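Local atomic coordinates of TCP pilus virulence regulatory protein (Vibrio cholerae, PDB entry 3GBG), a protein that is probably an AraC-family transcription regulator of virulence genes, including those of the toxin-coregulated pilus, and binds palmitoleic acid. Residues K31-D36 and S57-K62. Sequence-based numbering, arbitrary orientation.
With PAM (palmitoleic acid), chain B.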
loop_
_atom_site.group_PDB
_atom_site.type_symbol
_atom_site.label_atom_id
_atom_site.label_comp_id
_atom_site.label_asym_id
_atom_site.label_seq_id
_atom_site.Cartn_x
_atom_site.Cartn_y
_atom_site.Cartn_z
ATOM N N LYS A 31 -2.704 3.874 0.370
ATOM C CA LYS A 31 -1.656 4.382 -0.505
ATOM C C LYS A 31 -2.218 4.785 -1.861
ATOM O O LYS A 31 -3.292 4.346 -2.263
ATOM C CB LYS A 31 -0.586 3.311 -0.722
ATOM C CG LYS A 31 0.238 2.950 0.501
ATOM C CD LYS A 31 1.191 1.800 0.175
ATOM C CE LYS A 31 2.098 1.470 1.351
ATOM N NZ LYS A 31 3.109 2.537 1.584
ATOM N N MET A 32 -1.484 5.637 -2.557
ATOM C CA MET A 32 -1.872 6.073 -3.889
ATOM C C MET A 32 -0.595 6.326 -4.666
ATOM O O MET A 32 0.382 6.828 -4.114
ATOM C CB MET A 32 -2.735 7.340 -3.825
ATOM C CG MET A 32 -2.120 8.523 -3.096
ATOM S SD MET A 32 -3.321 9.905 -3.013
ATOM C CE MET A 32 -4.614 9.159 -2.048
ATOM N N PHE A 33 -0.581 5.934 -5.935
ATOM C CA PHE A 33 0.600 6.149 -6.750
ATOM C C PHE A 33 0.221 6.506 -8.171
ATOM O O PHE A 33 -0.915 6.307 -8.591
ATOM C CB PHE A 33 1.505 4.910 -6.762
ATOM C CG PHE A 33 0.904 3.712 -7.450
ATOM C CD1 PHE A 33 0.151 2.782 -6.730
ATOM C CD2 PHE A 33 1.122 3.494 -8.812
ATOM C CE1 PHE A 33 -0.371 1.649 -7.354
ATOM C CE2 PHE A 33 0.605 2.365 -9.450
ATOM C CZ PHE A 33 -0.144 1.436 -8.718
ATOM N N TRP A 34 1.190 7.034 -8.907
ATOM C CA TRP A 34 0.972 7.416 -10.288
ATOM C C TRP A 34 2.320 7.686 -10.934
ATOM O O TRP A 34 3.312 7.916 -10.241
ATOM C CB TRP A 34 0.086 8.667 -10.348
ATOM C CG TRP A 34 0.760 9.901 -9.842
ATOM C CD1 TRP A 34 1.548 10.755 -10.559
ATOM C CD2 TRP A 34 0.757 10.394 -8.497
ATOM N NE1 TRP A 34 2.039 11.745 -9.745
ATOM C CE2 TRP A 34 1.572 11.544 -8.474
ATOM C CE3 TRP A 34 0.149 9.967 -7.308
ATOM C CZ2 TRP A 34 1.794 12.281 -7.302
ATOM C CZ3 TRP A 34 0.371 10.701 -6.146
ATOM C CH2 TRP A 34 1.187 11.842 -6.152
ATOM N N ILE A 35 2.356 7.640 -12.262
ATOM C CA ILE A 35 3.589 7.906 -12.989
ATOM C C ILE A 35 3.670 9.392 -13.314
ATOM O O ILE A 35 2.648 10.052 -13.517
ATOM C CB ILE A 35 3.673 7.056 -14.281
ATOM C CG1 ILE A 35 2.449 7.296 -15.163
ATOM C CG2 ILE A 35 3.734 5.567 -13.912
ATOM C CD1 ILE A 35 2.462 6.484 -16.444
ATOM N N ASP A 36 4.887 9.922 -13.347
ATOM C CA ASP A 36 5.085 11.345 -13.607
ATOM C C ASP A 36 5.022 11.678 -15.093
ATOM O O ASP A 36 4.767 12.819 -15.474
ATOM C CB ASP A 36 6.431 11.791 -13.027
ATOM C CG ASP A 36 7.612 11.302 -13.846
ATOM O OD1 ASP A 36 7.533 10.204 -14.434
ATOM O OD2 ASP A 36 8.629 12.017 -13.891
ATOM N N SER A 57 -3.403 9.422 -14.318
ATOM C CA SER A 57 -4.076 8.296 -13.692
ATOM C C SER A 57 -3.570 8.119 -12.271
ATOM O O SER A 57 -2.365 8.065 -12.040
ATOM C CB SER A 57 -3.804 7.018 -14.483
ATOM O OG SER A 57 -3.987 7.223 -15.869
ATOM N N ILE A 58 -4.490 8.031 -11.321
ATOM C CA ILE A 58 -4.108 7.841 -9.932
ATOM C C ILE A 58 -4.657 6.502 -9.452
ATOM O O ILE A 58 -5.851 6.235 -9.578
ATOM C CB ILE A 58 -4.638 9.001 -9.040
ATOM C CG1 ILE A 58 -4.429 8.672 -7.554
ATOM C CG2 ILE A 58 -6.095 9.259 -9.342
ATOM C CD1 ILE A 58 -2.971 8.613 -7.134
ATOM N N ILE A 59 -3.773 5.652 -8.935
ATOM C CA ILE A 59 -4.169 4.339 -8.439
ATOM C C ILE A 59 -4.241 4.384 -6.920
ATOM O O ILE A 59 -3.317 4.867 -6.259
ATOM C CB ILE A 59 -3.159 3.231 -8.840
ATOM C CG1 ILE A 59 -3.068 3.107 -10.367
ATOM C CG2 ILE A 59 -3.586 1.898 -8.251
ATOM C CD1 ILE A 59 -2.212 4.171 -11.026
ATOM N N LEU A 60 -5.337 3.886 -6.365
ATOM C CA LEU A 60 -5.507 3.878 -4.919
ATOM C C LEU A 60 -5.502 2.444 -4.402
ATOM O O LEU A 60 -6.160 1.569 -4.968
ATOM C CB LEU A 60 -6.828 4.560 -4.537
ATOM C CG LEU A 60 -7.057 5.987 -5.050
ATOM C CD1 LEU A 60 -8.430 6.475 -4.599
ATOM C CD2 LEU A 60 -5.973 6.905 -4.521
ATOM N N LEU A 61 -4.749 2.206 -3.332
ATOM C CA LEU A 61 -4.660 0.878 -2.727
ATOM C C LEU A 61 -5.321 0.917 -1.348
ATOM O O LEU A 61 -4.953 1.727 -0.499
ATOM C CB LEU A 61 -3.192 0.460 -2.608
ATOM C CG LEU A 61 -2.429 0.499 -3.945
ATOM C CD1 LEU A 61 -0.981 0.064 -3.745
ATOM C CD2 LEU A 61 -3.124 -0.424 -4.947
ATOM N N LYS A 62 -6.299 0.046 -1.132
ATOM C CA LYS A 62 -7.024 0.016 0.131
ATOM C C LYS A 62 -6.250 -0.648 1.265
ATOM O O LYS A 62 -5.673 -1.716 1.091
ATOM C CB LYS A 62 -8.369 -0.690 -0.057
ATOM C CG LYS A 62 -9.336 -0.479 1.101
ATOM C CD LYS A 62 -10.771 -0.839 0.736
ATOM C CE LYS A 62 -11.031 -2.328 0.881
ATOM N NZ LYS A 62 -10.900 -2.771 2.304
HETATM C C1 PAM B . 6.031 1.393 -0.820
HETATM O O1 PAM B . 6.555 2.485 -1.132
HETATM O O2 PAM B . 5.257 1.363 0.156
HETATM C C2 PAM B . 6.341 0.133 -1.611
HETATM C C3 PAM B . 5.037 -0.588 -1.973
HETATM C C4 PAM B . 4.840 -0.622 -3.481
HETATM C C5 PAM B . 3.395 -0.302 -3.854
HETATM C C6 PAM B . 3.323 0.943 -4.735
HETATM C C7 PAM B . 3.097 0.570 -6.197
HETATM C C8 PAM B . 3.872 1.495 -7.124
HETATM C C9 PAM B . 4.565 0.697 -8.236
HETATM C C10 PAM B . 5.880 0.692 -8.401
HETATM C C11 PAM B . 6.832 1.489 -7.491
HETATM C C12 PAM B . 7.380 0.627 -6.355
HETATM C C13 PAM B . 8.654 -0.086 -6.770
HETATM C C14 PAM B . 9.079 -1.089 -5.707
HETATM C C15 PAM B . 10.348 -1.809 -6.129
HETATM C C16 PAM B . 10.036 -3.211 -6.635
HETATM O O HOH W 1 -0.244 7.013 -13.306
#
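The carbonyl oxygen Ile59 O accepts one hydrogen bond from the neighbouring strand, from Phe33 N at 3.0 Å in the carbonyl plane, and a weaker C-H...O contact from Met32 CA. Ile59 N returns a hydrogen bond to Phe33 O, completing an antiparallel hydrogen-bonded pair. Lys31 and Leu61 form the next such pair, in which the bond from Leu61 N to Lys31 O is 2.8 Å and almost straight (178° at H). Beyond Phe33, a water bridges Ile35 N and Ser57 O.

With chi1 at 67°, the Phe33 ring is held over Ile59, whose CB makes a CH-pi contact 3.7 Å from the ring centroid. Palmitoleic acid C8 lies over the opposite face, while Leu61 CD1 meets the ring edge. Lys31 extends from the same side of the sheet; its NZ donates to carboxylate O2 at 2.8 Å and is also hydrogen-bonded to Thr85 OG1.

On the other side, Leu60 CD2 presses tightly against Met32 CB (3.3 Å), and Ile58 CD1 reaches Trp34 CE3 obliquely; helix 123-131 packs on Met32 and Trp34. This inner strand pair of one sheet of the cupin-like domain thus offers the fatty acid chain an aromatic face and its head group a probably cationic amine, with Tyr12 and Lys230 completing the head-group site.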